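Side-chain contacts in cell division control protein 45 cdc45 putative (Entamoeba histolytica, PDB 6CC2), which probably acts in DNA replication, as other Cdc45 proteins do as part of the CMG replicative helicase together with Mcm2-7 and GINS: residues S270-R275 with L281-S286; G327-K330 with F334-L337. One frame throughout, in Å; residues are numbered along the deposited sequence.

Interaction 1 of 2, residues S270-R275 with L281-S286; sequences SLFHTR and LGIWTS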
ATOM      1  N   SER A 270     -11.228  16.344   3.820  1.00 18.40           N
ATOM      2  CA  SER A 270      -9.930  15.911   3.308  1.00 19.44           C
ATOM      3  C   SER A 270      -8.829  16.323   4.269  1.00 19.82           C
ATOM      4  O   SER A 270      -7.942  15.535   4.611  1.00 18.60           O
ATOM      5  CB  SER A 270      -9.699  16.487   1.913  1.00 19.56           C
ATOM      6  OG  SER A 270      -8.417  16.116   1.426  1.00 19.07           O
ATOM      7  N   LEU A 271      -8.872  17.568   4.727  1.00 18.60           N
ATOM      8  CA  LEU A 271      -7.850  18.039   5.656  1.00 18.30           C
ATOM      9  C   LEU A 271      -7.872  17.258   6.959  1.00 21.68           C
ATOM     10  O   LEU A 271      -6.823  16.863   7.471  1.00 21.85           O
ATOM     11  CB  LEU A 271      -8.042  19.534   5.929  1.00 22.71           C
ATOM     12  CG  LEU A 271      -7.064  20.195   6.886  1.00 26.74           C
ATOM     13  CD1 LEU A 271      -5.635  20.026   6.437  1.00 30.73           C
ATOM     14  CD2 LEU A 271      -7.415  21.675   7.025  1.00 27.26           C
ATOM     15  N   PHE A 272      -9.063  17.000   7.496  1.00 21.54           N
ATOM     16  CA  PHE A 272      -9.161  16.318   8.790  1.00 22.33           C
ATOM     17  C   PHE A 272      -8.669  14.879   8.713  1.00 21.67           C
ATOM     18  O   PHE A 272      -8.203  14.341   9.719  1.00 23.18           O
ATOM     19  CB  PHE A 272     -10.608  16.359   9.286  1.00 21.39           C
ATOM     20  CG  PHE A 272     -10.765  15.971  10.744  1.00 19.85           C
ATOM     21  CD1 PHE A 272     -10.530  16.890  11.743  1.00 22.09           C
ATOM     22  CD2 PHE A 272     -11.132  14.692  11.083  1.00 23.64           C
ATOM     23  CE1 PHE A 272     -10.670  16.540  13.065  1.00 24.44           C
ATOM     24  CE2 PHE A 272     -11.272  14.325  12.422  1.00 25.66           C
ATOM     25  CZ  PHE A 272     -11.037  15.256  13.403  1.00 24.72           C
ATOM     26  N   HIS A 273      -8.745  14.241   7.556  1.00 18.77           N
ATOM     27  CA  HIS A 273      -8.389  12.830   7.413  1.00 20.53           C
ATOM     28  C   HIS A 273      -7.025  12.590   6.776  1.00 21.58           C
ATOM     29  O   HIS A 273      -6.656  11.432   6.555  1.00 23.31           O
ATOM     30  CB  HIS A 273      -9.477  12.115   6.622  1.00 20.80           C
ATOM     31  CG  HIS A 273     -10.779  12.050   7.355  1.00 21.87           C
ATOM     32  ND1 HIS A 273     -11.693  13.087   7.346  1.00 22.12           N
ATOM     33  CD2 HIS A 273     -11.312  11.087   8.154  1.00 23.00           C
ATOM     34  CE1 HIS A 273     -12.730  12.762   8.099  1.00 23.72           C
ATOM     35  NE2 HIS A 273     -12.521  11.563   8.608  1.00 23.20           N
ATOM     36  N   THR A 274      -6.270  13.637   6.475  1.00 18.43           N
ATOM     37  CA  THR A 274      -4.898  13.491   5.990  1.00 21.45           C
ATOM     38  C   THR A 274      -3.996  13.319   7.219  1.00 21.01           C
ATOM     39  O   THR A 274      -3.775  14.252   7.986  1.00 20.06           O
ATOM     40  CB  THR A 274      -4.492  14.684   5.141  1.00 23.82           C
ATOM     41  OG1 THR A 274      -5.394  14.786   4.011  1.00 20.33           O
ATOM     42  CG2 THR A 274      -3.071  14.522   4.631  1.00 25.98           C
ATOM     43  N   ARG A 275      -3.482  12.097   7.399  1.00 20.03           N
ATOM     44  CA  ARG A 275      -2.998  11.683   8.696  1.00 18.28           C
ATOM     45  C   ARG A 275      -1.804  12.492   9.171  1.00 18.16           C
ATOM     46  O   ARG A 275      -1.734  12.854  10.351  1.00 19.61           O
ATOM     47  CB  ARG A 275      -2.667  10.187   8.671  1.00 18.92           C
ATOM     48  CG  ARG A 275      -3.889   9.378   8.342  1.00 21.78           C
ATOM     49  CD  ARG A 275      -3.639   7.882   8.301  1.00 23.03           C
ATOM     50  NE  ARG A 275      -4.824   7.210   7.784  1.00 22.53           N
ATOM     51  CZ  ARG A 275      -4.916   5.899   7.570  1.00 25.58           C
ATOM     52  NH1 ARG A 275      -3.881   5.102   7.833  1.00 24.22           N
ATOM     53  NH2 ARG A 275      -6.037   5.392   7.075  1.00 25.46           N
ATOM     54  N   LEU A 281      -1.139  19.251  13.071  1.00 27.01           N
ATOM     55  CA  LEU A 281      -2.019  20.327  13.505  1.00 30.67           C
ATOM     56  C   LEU A 281      -2.658  20.059  14.855  1.00 31.44           C
ATOM     57  O   LEU A 281      -3.274  20.968  15.417  1.00 34.50           O
ATOM     58  CB  LEU A 281      -3.113  20.565  12.469  1.00 28.05           C
ATOM     59  CG  LEU A 281      -2.679  21.084  11.105  1.00 30.11           C
ATOM     60  CD1 LEU A 281      -3.853  21.087  10.146  1.00 29.14           C
ATOM     61  CD2 LEU A 281      -2.083  22.476  11.229  1.00 34.15           C
ATOM     62  N   GLY A 282      -2.539  18.844  15.385  1.00 27.34           N
ATOM     63  CA  GLY A 282      -3.094  18.550  16.692  1.00 29.33           C
ATOM     64  C   GLY A 282      -4.608  18.524  16.751  1.00 32.10           C
ATOM     65  O   GLY A 282      -5.183  18.725  17.818  1.00 35.88           O
ATOM     66  N   ILE A 283      -5.275  18.236  15.625  1.00 30.82           N
ATOM     67  CA  ILE A 283      -6.727  18.280  15.578  1.00 29.62           C
ATOM     68  C   ILE A 283      -7.376  16.952  15.919  1.00 29.49           C
ATOM     69  O   ILE A 283      -8.613  16.856  15.896  1.00 31.06           O
ATOM     70  CB  ILE A 283      -7.196  18.757  14.188  1.00 27.91           C
ATOM     71  CG1 ILE A 283      -6.630  17.880  13.080  1.00 28.54           C
ATOM     72  CG2 ILE A 283      -6.778  20.203  13.983  1.00 27.84           C
ATOM     73  CD1 ILE A 283      -7.079  18.276  11.708  1.00 27.46           C
ATOM     74  N   TRP A 284      -6.593  15.922  16.237  1.00 25.44           N
ATOM     75  CA  TRP A 284      -7.140  14.644  16.677  1.00 24.52           C
ATOM     76  C   TRP A 284      -7.083  14.495  18.194  1.00 33.06           C
ATOM     77  O   TRP A 284      -7.222  13.383  18.708  1.00 39.84           O
ATOM     78  CB  TRP A 284      -6.401  13.487  16.012  1.00 23.23           C
ATOM     79  CG  TRP A 284      -6.703  13.312  14.551  1.00 21.92           C
ATOM     80  CD1 TRP A 284      -7.606  14.017  13.790  1.00 24.11           C
ATOM     81  CD2 TRP A 284      -6.106  12.365  13.673  1.00 22.57           C
ATOM     82  NE1 TRP A 284      -7.605  13.553  12.498  1.00 26.10           N
ATOM     83  CE2 TRP A 284      -6.688  12.542  12.395  1.00 25.19           C
ATOM     84  CE3 TRP A 284      -5.121  11.386  13.836  1.00 22.99           C
ATOM     85  CZ2 TRP A 284      -6.336  11.761  11.306  1.00 23.93           C
ATOM     86  CZ3 TRP A 284      -4.767  10.614  12.739  1.00 26.01           C
ATOM     87  CH2 TRP A 284      -5.370  10.813  11.489  1.00 24.52           C
ATOM     88  N   THR A 285      -6.858  15.572  18.897  1.00 41.76           N
ATOM     89  CA  THR A 285      -6.798  15.540  20.352  1.00 54.05           C
ATOM     90  C   THR A 285      -8.210  15.654  20.928  1.00 50.74           C
ATOM     91  O   THR A 285      -9.212  15.616  20.206  1.00 40.48           O
ATOM     92  CB  THR A 285      -5.885  16.652  20.864  1.00 65.02           C
ATOM     93  OG1 THR A 285      -6.338  17.911  20.353  1.00 63.40           O
ATOM     94  CG2 THR A 285      -4.448  16.412  20.415  1.00 68.21           C
ATOM     95  N   SER A 286      -8.311  15.765  22.252  1.00 54.46           N
ATOM     96  CA  SER A 286      -9.610  15.931  22.884  1.00 56.06           C
ATOM     97  C   SER A 286     -10.235  17.250  22.440  1.00 57.36           C
ATOM     98  O   SER A 286      -9.569  18.292  22.422  1.00 52.30           O
ATOM     99  CB  SER A 286      -9.462  15.888  24.404  1.00 57.06           C
ATOM    100  OG  SER A 286      -8.531  16.859  24.848  1.00 57.06           O
TER
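F272, near the end of helix 267-273, lies closest to I283 in the loop that follows helix 275-281, their CA atoms 7.5 Å apart. One hydrogen bond joins the two segments: the indole NE1 of W284 donates to the carbonyl O of F272 at 2.9 Å. This oxygen lies close to the indole plane and the donor comes in almost head-on to the carbonyl (C=O...N angle 164°), although the bond is bent at the hydrogen (144°). The same indole also turns an edge to the face of the F272 ring, with CD1 of W284 3.7 Å from CZ of F272 and the planes 60° apart, so F272 holds W284 through both backbone and ring. Helix 275-281 connects the two segments; after G282, which leaves the helix with a positive phi, I283 and W284 pack back against the end of helix 267-273. The first torsion of F272 turns CG away from its backbone N, beside the carbonyl carbon, bringing CD1 of the ring 3.7 Å from CD1 of I283. At the far end of the indole, CH2 of W284 meets CG of R275 at 3.8 Å; the extended arginine continues to E456 and N404. L271 and L281 touch through their CD1 methyls at 4.2 Å, while F292 of helix 288-298 packs against L271, F272 and I283.

Interaction 2 of 2, residues G327-K330 with F334-L337; sequences GYSK and FENL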
ATOM      1  N   GLY A 327       1.538  28.969   4.549  1.00 32.35           N
ATOM      2  CA  GLY A 327       2.074  29.470   5.805  1.00 33.88           C
ATOM      3  C   GLY A 327       2.044  28.428   6.907  1.00 35.03           C
ATOM      4  O   GLY A 327       3.037  28.220   7.609  1.00 34.68           O
ATOM      5  N   TYR A 328       0.904  27.754   7.077  1.00 31.98           N
ATOM      6  CA  TYR A 328       0.818  26.716   8.104  1.00 31.02           C
ATOM      7  C   TYR A 328       1.904  25.661   7.899  1.00 30.74           C
ATOM      8  O   TYR A 328       2.471  25.144   8.863  1.00 32.51           O
ATOM      9  CB  TYR A 328      -0.556  26.047   8.085  1.00 32.32           C
ATOM     10  CG  TYR A 328      -1.725  26.946   8.419  1.00 32.96           C
ATOM     11  CD1 TYR A 328      -1.569  28.072   9.212  1.00 36.36           C
ATOM     12  CD2 TYR A 328      -2.992  26.652   7.945  1.00 31.47           C
ATOM     13  CE1 TYR A 328      -2.651  28.883   9.519  1.00 39.71           C
ATOM     14  CE2 TYR A 328      -4.072  27.441   8.244  1.00 40.17           C
ATOM     15  CZ  TYR A 328      -3.899  28.560   9.027  1.00 41.19           C
ATOM     16  OH  TYR A 328      -4.992  29.342   9.309  1.00 44.79           O
ATOM     17  N   SER A 329       2.218  25.346   6.645  1.00 27.77           N
ATOM     18  CA  SER A 329       3.155  24.254   6.369  1.00 28.78           C
ATOM     19  C   SER A 329       4.556  24.604   6.851  1.00 31.59           C
ATOM     20  O   SER A 329       5.317  23.712   7.232  1.00 34.44           O
ATOM     21  CB  SER A 329       3.179  23.933   4.876  1.00 31.75           C
ATOM     22  OG  SER A 329       3.834  24.955   4.152  1.00 34.64           O
ATOM     23  N   LYS A 330       4.905  25.889   6.852  1.00 33.85           N
ATOM     24  CA  LYS A 330       6.205  26.296   7.370  1.00 33.65           C
ATOM     25  C   LYS A 330       6.191  26.354   8.893  1.00 37.36           C
ATOM     26  O   LYS A 330       7.178  25.991   9.539  1.00 44.59           O
ATOM     27  CB  LYS A 330       6.599  27.661   6.780  1.00 41.53           C
ATOM     28  CG  LYS A 330       6.890  27.622   5.293  1.00 50.96           C
ATOM     29  CD  LYS A 330       7.166  29.016   4.728  1.00 64.64           C
ATOM     30  CE  LYS A 330       5.884  29.820   4.559  1.00 75.47           C
ATOM     31  NZ  LYS A 330       6.141  31.182   4.000  1.00 84.10           N
ATOM     32  N   PHE A 334       5.166  20.881   7.688  1.00 32.83           N
ATOM     33  CA  PHE A 334       4.723  19.885   6.719  1.00 28.26           C
ATOM     34  C   PHE A 334       4.851  20.455   5.308  1.00 26.68           C
ATOM     35  O   PHE A 334       3.932  20.394   4.490  1.00 29.77           O
ATOM     36  CB  PHE A 334       3.305  19.354   7.000  1.00 29.98           C
ATOM     37  CG  PHE A 334       2.242  20.416   7.225  1.00 29.00           C
ATOM     38  CD1 PHE A 334       1.596  21.007   6.161  1.00 32.33           C
ATOM     39  CD2 PHE A 334       1.844  20.757   8.512  1.00 27.62           C
ATOM     40  CE1 PHE A 334       0.606  21.946   6.359  1.00 29.50           C
ATOM     41  CE2 PHE A 334       0.857  21.687   8.728  1.00 30.55           C
ATOM     42  CZ  PHE A 334       0.226  22.293   7.648  1.00 27.24           C
ATOM     43  N   GLU A 335       6.052  20.953   4.992  1.00 26.26           N
ATOM     44  CA  GLU A 335       6.306  21.510   3.667  1.00 27.22           C
ATOM     45  C   GLU A 335       6.215  20.464   2.574  1.00 29.56           C
ATOM     46  O   GLU A 335       5.963  20.815   1.414  1.00 31.76           O
ATOM     47  CB  GLU A 335       7.694  22.158   3.632  1.00 32.34           C
ATOM     48  CG  GLU A 335       7.889  23.320   4.608  1.00 43.06           C
ATOM     49  CD  GLU A 335       8.288  22.863   6.010  1.00 60.01           C
ATOM     50  OE1 GLU A 335       8.222  21.647   6.304  1.00 63.10           O
ATOM     51  OE2 GLU A 335       8.671  23.732   6.823  1.00 68.85           O
ATOM     52  N   ASN A 336       6.448  19.186   2.909  1.00 26.33           N
ATOM     53  CA  ASN A 336       6.277  18.093   1.948  1.00 26.10           C
ATOM     54  C   ASN A 336       4.817  17.856   1.588  1.00 24.00           C
ATOM     55  O   ASN A 336       4.515  16.933   0.823  1.00 25.90           O
ATOM     56  CB  ASN A 336       6.866  16.790   2.477  1.00 33.29           C
ATOM     57  CG  ASN A 336       8.364  16.722   2.321  1.00 38.28           C
ATOM     58  OD1 ASN A 336       8.948  17.445   1.523  1.00 42.79           O
ATOM     59  ND2 ASN A 336       8.993  15.848   3.094  1.00 37.97           N
ATOM     60  N   LEU A 337       3.893  18.642   2.136  1.00 24.22           N
ATOM     61  CA  LEU A 337       2.521  18.562   1.652  1.00 23.29           C
ATOM     62  C   LEU A 337       2.435  18.988   0.191  1.00 22.11           C
ATOM     63  O   LEU A 337       1.543  18.543  -0.538  1.00 23.63           O
ATOM     64  CB  LEU A 337       1.619  19.429   2.508  1.00 25.29           C
ATOM     65  CG  LEU A 337       0.138  19.430   2.138  1.00 25.90           C
ATOM     66  CD1 LEU A 337      -0.459  18.048   2.244  1.00 25.76           C
ATOM     67  CD2 LEU A 337      -0.581  20.407   3.027  1.00 27.57           C
TER
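S329, near the C-terminal end of helix 315-331, lies over the aromatic ring of F334, the first residue of a segment that leads through a short 3-10 turn, 335-337, towards strand 338-344. From CB the F334 side chain swings CG between its own backbone N and carbonyl carbon (chi1 50°), which lays the ring against the helix end. CG is 4.0 Å from CA of S329. Next along the ring, CD1 meets CB of S329 at 3.6 Å, and CE1 approaches CA of the same serine still more closely, at 3.4 Å. This CA makes a CH-pi contact over the ring face, 20° off its normal, and CB packs beside it on CD1 and CE1. CZ, at the tip, reaches CB of Y328 at 3.9 Å, and CE2 is turned to the carbonyl O of Y328. The backbone N of F334 donates to the carbonyl O of S329 at 2.9 Å, on a lone pair in the carbonyl plane; this i+5 to i bond spans the end of helix 315-331 as the chain turns toward the 3-10 segment, while the ring packs against S329. E335, bent at chi2 (85°), folds its carboxylate back over this oxygen; OE2 of E335 lies 3.4 Å from O of S329, two acceptors that do not bond. The hydroxyls of S329 and Y328 bond elsewhere, to the backbone of E326 and to D298.

In the fold
Interactions 1 and 2 follow one another along the chain, their centres about 15 Å apart, and both lie on the same side of the chain centre, about 21 and 24 Å from it. They meet directly where CD2 of L281 packs against CE2 of F334 at 3.9 Å. Helix 275-281 is the common element: it links the two segments of interaction 1, and its I277, K280 and L281 touch the F334 side chain of interaction 2. I277 also touches L271 of interaction 1. A second shared neighbour is L259, touched by S270 and T274 of segment 270-275 and by L337 of segment 334-337. Interaction 1 additionally reaches helix 393-417, through F272 and W284.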